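Local coordinates for Nadp(h)-dependent ketose reductase (Bemisia argentifolii, PDB 1E3J), which probably interconverts fructose and sorbitol as a zinc-dependent, NADP(H)-using ketose reductase of the alcohol dehydrogenase family, at residues F56-A68 against T114-A126. Sequence-based numbering, arbitrary orientation.
Sequences FIVKDPMVIGHEA and TFCATPPDDGNLA. With ZN (zinc ion), chain C.
His66 reaches the zinc ion through NE2 (2.2 Å) while its near end rests on the turn at 115-118: CB lies 3.1 Å from Cys116 O, and CG meets Phe115 CE1 at 3.7 Å. The two rings are oblique, planes at 54°, with the imidazole carbon at the phenyl edge. With CG set between backbone N and carbonyl carbon (chi1 63°), the imidazole lies alongside that turn, with Ala117 CB near its plane at the ND1 edge. Glu67 OE2 and a water also bind the metal, Cys41 SG completes the site, and Glu67 OE1 is salt-bridged to Lys344. The Cys-His-Glu set corresponds to the zinc site regarded as catalytic in medium-chain alcohol dehydrogenases, on the GroES-like domain, with glutamate following the histidine. Behind the histidine, backbone bonds tie 63-65 to 123-125: Gly123 N, Leu125 N and Asn124 N donate to Val63 O, Ile64 O and Gly65 O. Gly123 CA lies 3.1 Å from Gly65 O, a close backbone approach that the two glycines, without side chains, leave open. Asp122 OD1 takes the Val63 N-H at 2.8 Å, from above the carboxylate plane, and its OD2 pairs with Arg21, so both oxygens are engaged. The type II turn at 115-118 is combined with a G1 bulge, Ala117 and Thr118 both facing Asp121. Met62 covers this corner: its SD lies against Pro119 N, and the bend at chi3 (87°) turns CE to 3.3 Å from Ala117 O. Pro119 fills the curve of 56-58, its ring against Ile57 O and Val58 CG2, and Thr118 CG2 touches Phe56 CD2; Tyr47 of helix 42-50 packs on both Phe56 and Pro119.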
loop_
_atom_site.group_PDB
_atom_site.type_symbol
_atom_site.label_atom_id
_atom_site.label_comp_id
_atom_site.label_asym_id
_atom_site.label_seq_id
_atom_site.Cartn_x
_atom_site.Cartn_y
_atom_site.Cartn_z
ATOM N N PHE A 56 14.479 6.723 29.473
ATOM C CA PHE A 56 13.560 7.781 29.877
ATOM C C PHE A 56 13.514 7.709 31.407
ATOM O O PHE A 56 12.769 6.911 31.978
ATOM C CB PHE A 56 12.159 7.533 29.295
ATOM C CG PHE A 56 12.039 7.813 27.808
ATOM C CD1 PHE A 56 12.614 6.964 26.866
ATOM C CD2 PHE A 56 11.333 8.931 27.350
ATOM C CE1 PHE A 56 12.484 7.231 25.491
ATOM C CE2 PHE A 56 11.200 9.201 25.981
ATOM C CZ PHE A 56 11.776 8.349 25.056
ATOM N N ILE A 57 14.328 8.529 32.069
ATOM C CA ILE A 57 14.391 8.522 33.532
ATOM C C ILE A 57 13.743 9.734 34.200
ATOM O O ILE A 57 13.897 10.881 33.737
ATOM C CB ILE A 57 15.853 8.439 34.033
ATOM C CG1 ILE A 57 16.646 9.641 33.508
ATOM C CG2 ILE A 57 16.486 7.130 33.583
ATOM C CD1 ILE A 57 18.128 9.586 33.831
ATOM N N VAL A 58 13.030 9.469 35.299
ATOM C CA VAL A 58 12.361 10.523 36.061
ATOM C C VAL A 58 13.410 11.252 36.886
ATOM O O VAL A 58 13.789 10.808 37.969
ATOM C CB VAL A 58 11.308 9.944 37.005
ATOM C CG1 VAL A 58 10.577 11.075 37.720
ATOM C CG2 VAL A 58 10.349 9.066 36.219
ATOM N N LYS A 59 13.880 12.368 36.348
ATOM C CA LYS A 59 14.909 13.156 36.996
ATOM C C LYS A 59 14.323 14.089 38.043
ATOM O O LYS A 59 14.952 14.351 39.063
ATOM C CB LYS A 59 15.678 13.959 35.942
ATOM N N ASP A 60 13.114 14.580 37.789
ATOM C CA ASP A 60 12.423 15.495 38.696
ATOM C C ASP A 60 10.983 15.018 38.920
ATOM O O ASP A 60 10.465 14.211 38.143
ATOM C CB ASP A 60 12.411 16.909 38.097
ATOM C CG ASP A 60 13.719 17.668 38.335
ATOM O OD1 ASP A 60 14.572 17.175 39.107
ATOM O OD2 ASP A 60 13.889 18.768 37.757
ATOM N N PRO A 61 10.320 15.501 39.993
ATOM C CA PRO A 61 8.936 15.080 40.254
ATOM C C PRO A 61 8.073 15.207 38.996
ATOM O O PRO A 61 8.141 16.201 38.276
ATOM C CB PRO A 61 8.489 16.014 41.391
ATOM C CG PRO A 61 9.380 17.194 41.258
ATOM C CD PRO A 61 10.718 16.564 40.929
ATOM N N MET A 62 7.254 14.198 38.746
ATOM C CA MET A 62 6.419 14.179 37.560
ATOM C C MET A 62 5.014 13.650 37.860
ATOM O O MET A 62 4.872 12.579 38.459
ATOM C CB MET A 62 7.114 13.293 36.502
ATOM C CG MET A 62 6.262 12.840 35.305
ATOM S SD MET A 62 7.039 11.460 34.367
ATOM C CE MET A 62 6.412 10.003 35.298
ATOM N N VAL A 63 3.978 14.396 37.464
ATOM C CA VAL A 63 2.612 13.890 37.655
ATOM C C VAL A 63 2.543 12.633 36.799
ATOM O O VAL A 63 3.027 12.603 35.686
ATOM C CB VAL A 63 1.552 14.866 37.162
ATOM C CG1 VAL A 63 0.201 14.211 37.170
ATOM C CG2 VAL A 63 1.559 16.105 38.023
ATOM N N ILE A 64 1.949 11.596 37.349
ATOM C CA ILE A 64 1.821 10.292 36.730
ATOM C C ILE A 64 0.441 10.204 36.003
ATOM O O ILE A 64 -0.406 11.089 36.152
ATOM C CB ILE A 64 1.971 9.273 37.908
ATOM C CG1 ILE A 64 3.129 8.307 37.649
ATOM C CG2 ILE A 64 0.640 8.641 38.251
ATOM C CD1 ILE A 64 2.810 7.125 36.764
ATOM N N GLY A 65 0.235 9.158 35.207
ATOM C CA GLY A 65 -1.041 8.976 34.524
ATOM C C GLY A 65 -1.112 9.347 33.048
ATOM O O GLY A 65 -0.728 10.455 32.678
ATOM N N HIS A 66 -1.593 8.429 32.201
ATOM C CA HIS A 66 -1.753 8.726 30.784
ATOM C C HIS A 66 -2.946 8.055 30.053
ATOM O O HIS A 66 -3.077 8.172 28.834
ATOM C CB HIS A 66 -0.441 8.408 30.049
ATOM C CG HIS A 66 -0.065 6.964 30.102
ATOM N ND1 HIS A 66 0.792 6.453 31.051
ATOM C CD2 HIS A 66 -0.533 5.898 29.404
ATOM C CE1 HIS A 66 0.834 5.136 30.947
ATOM N NE2 HIS A 66 0.037 4.780 29.959
ATOM N N GLU A 67 -3.800 7.327 30.752
ATOM C CA GLU A 67 -4.943 6.682 30.095
ATOM C C GLU A 67 -6.143 7.346 30.714
ATOM O O GLU A 67 -6.707 6.832 31.687
ATOM C CB GLU A 67 -4.982 5.189 30.406
ATOM C CG GLU A 67 -3.694 4.449 30.058
ATOM C CD GLU A 67 -3.806 2.943 30.336
ATOM O OE1 GLU A 67 -4.854 2.488 30.855
ATOM O OE2 GLU A 67 -2.835 2.214 30.028
ATOM N N ALA A 68 -6.568 8.455 30.127
ATOM C CA ALA A 68 -7.618 9.234 30.736
ATOM C C ALA A 68 -8.740 9.817 29.913
ATOM O O ALA A 68 -8.752 9.786 28.664
ATOM C CB ALA A 68 -6.964 10.358 31.477
ATOM N N THR A 114 5.486 14.788 23.117
ATOM C CA THR A 114 5.412 14.933 24.571
ATOM C C THR A 114 4.342 13.918 24.982
ATOM O O THR A 114 3.164 14.067 24.647
ATOM C CB THR A 114 4.935 16.310 25.018
ATOM O OG1 THR A 114 3.577 16.476 24.598
ATOM C CG2 THR A 114 5.822 17.421 24.428
ATOM N N PHE A 115 4.744 12.871 25.678
ATOM C CA PHE A 115 3.754 11.877 26.099
ATOM C C PHE A 115 3.482 11.958 27.635
ATOM O O PHE A 115 4.436 11.886 28.439
ATOM C CB PHE A 115 4.252 10.484 25.711
ATOM C CG PHE A 115 3.193 9.448 25.766
ATOM C CD1 PHE A 115 2.900 8.793 26.978
ATOM C CD2 PHE A 115 2.454 9.139 24.625
ATOM C CE1 PHE A 115 1.878 7.844 27.052
ATOM C CE2 PHE A 115 1.438 8.206 24.671
ATOM C CZ PHE A 115 1.138 7.542 25.890
ATOM N N CYS A 116 2.208 12.140 28.024
ATOM C CA CYS A 116 1.806 12.225 29.454
ATOM C C CYS A 116 2.442 11.144 30.349
ATOM O O CYS A 116 2.217 9.950 30.123
ATOM C CB CYS A 116 0.285 12.060 29.623
ATOM S SG CYS A 116 -0.736 13.372 28.901
ATOM N N ALA A 117 3.209 11.561 31.360
ATOM C CA ALA A 117 3.830 10.630 32.332
ATOM C C ALA A 117 5.070 9.894 31.833
ATOM O O ALA A 117 5.415 8.824 32.338
ATOM C CB ALA A 117 2.802 9.621 32.831
ATOM N N THR A 118 5.703 10.462 30.809
ATOM C CA THR A 118 6.950 9.947 30.238
ATOM C C THR A 118 7.858 11.124 30.567
ATOM O O THR A 118 7.721 12.204 29.989
ATOM C CB THR A 118 6.855 9.740 28.688
ATOM O OG1 THR A 118 6.201 8.494 28.414
ATOM C CG2 THR A 118 8.252 9.712 28.043
ATOM N N PRO A 119 8.772 10.942 31.539
ATOM C CA PRO A 119 9.662 12.054 31.898
ATOM C C PRO A 119 10.229 12.678 30.626
ATOM O O PRO A 119 10.620 11.954 29.701
ATOM C CB PRO A 119 10.725 11.384 32.775
ATOM C CG PRO A 119 10.743 9.959 32.283
ATOM C CD PRO A 119 9.281 9.655 32.054
ATOM N N PRO A 120 10.318 14.024 30.579
ATOM C CA PRO A 120 9.936 14.983 31.629
ATOM C C PRO A 120 8.502 15.529 31.608
ATOM O O PRO A 120 8.218 16.503 32.309
ATOM C CB PRO A 120 10.921 16.109 31.401
ATOM C CG PRO A 120 10.877 16.209 29.874
ATOM C CD PRO A 120 10.951 14.730 29.445
ATOM N N ASP A 121 7.597 14.931 30.836
ATOM C CA ASP A 121 6.240 15.472 30.761
ATOM C C ASP A 121 5.174 14.926 31.731
ATOM O O ASP A 121 4.910 13.707 31.795
ATOM C CB ASP A 121 5.779 15.378 29.311
ATOM C CG ASP A 121 6.691 16.173 28.382
ATOM O OD1 ASP A 121 6.509 17.411 28.298
ATOM O OD2 ASP A 121 7.616 15.579 27.770
ATOM N N ASP A 122 4.561 15.862 32.462
ATOM C CA ASP A 122 3.532 15.562 33.461
ATOM C C ASP A 122 2.302 14.871 32.880
ATOM O O ASP A 122 1.831 15.223 31.801
ATOM C CB ASP A 122 3.055 16.842 34.183
ATOM C CG ASP A 122 4.001 17.303 35.315
ATOM O OD1 ASP A 122 4.856 16.514 35.801
ATOM O OD2 ASP A 122 3.863 18.471 35.740
ATOM N N GLY A 123 1.777 13.919 33.652
ATOM C CA GLY A 123 0.609 13.162 33.273
ATOM C C GLY A 123 -0.686 13.771 33.748
ATOM O O GLY A 123 -0.745 14.911 34.162
ATOM N N ASN A 124 -1.757 13.002 33.723
ATOM C CA ASN A 124 -3.027 13.598 34.097
ATOM C C ASN A 124 -3.758 12.922 35.276
ATOM O O ASN A 124 -4.994 12.963 35.326
ATOM C CB ASN A 124 -3.922 13.610 32.849
ATOM C CG ASN A 124 -3.865 12.286 32.098
ATOM O OD1 ASN A 124 -3.752 11.217 32.730
ATOM N ND2 ASN A 124 -3.943 12.337 30.751
ATOM N N LEU A 125 -3.024 12.271 36.185
ATOM C CA LEU A 125 -3.675 11.641 37.329
ATOM C C LEU A 125 -3.688 12.786 38.314
ATOM O O LEU A 125 -2.807 12.903 39.134
ATOM C CB LEU A 125 -2.861 10.455 37.875
ATOM C CG LEU A 125 -3.483 9.742 39.100
ATOM C CD1 LEU A 125 -4.878 9.204 38.743
ATOM C CD2 LEU A 125 -2.584 8.603 39.576
ATOM N N ALA A 126 -4.671 13.663 38.151
ATOM C CA ALA A 126 -4.841 14.869 38.944
ATOM C C ALA A 126 -6.309 15.240 38.750
ATOM O O ALA A 126 -6.989 14.620 37.923
ATOM C CB ALA A 126 -3.960 15.981 38.399
HETATM ZN ZN ZN C . -0.665 2.759 29.673
HETATM O O HOH W 1 -0.707 2.090 27.640
#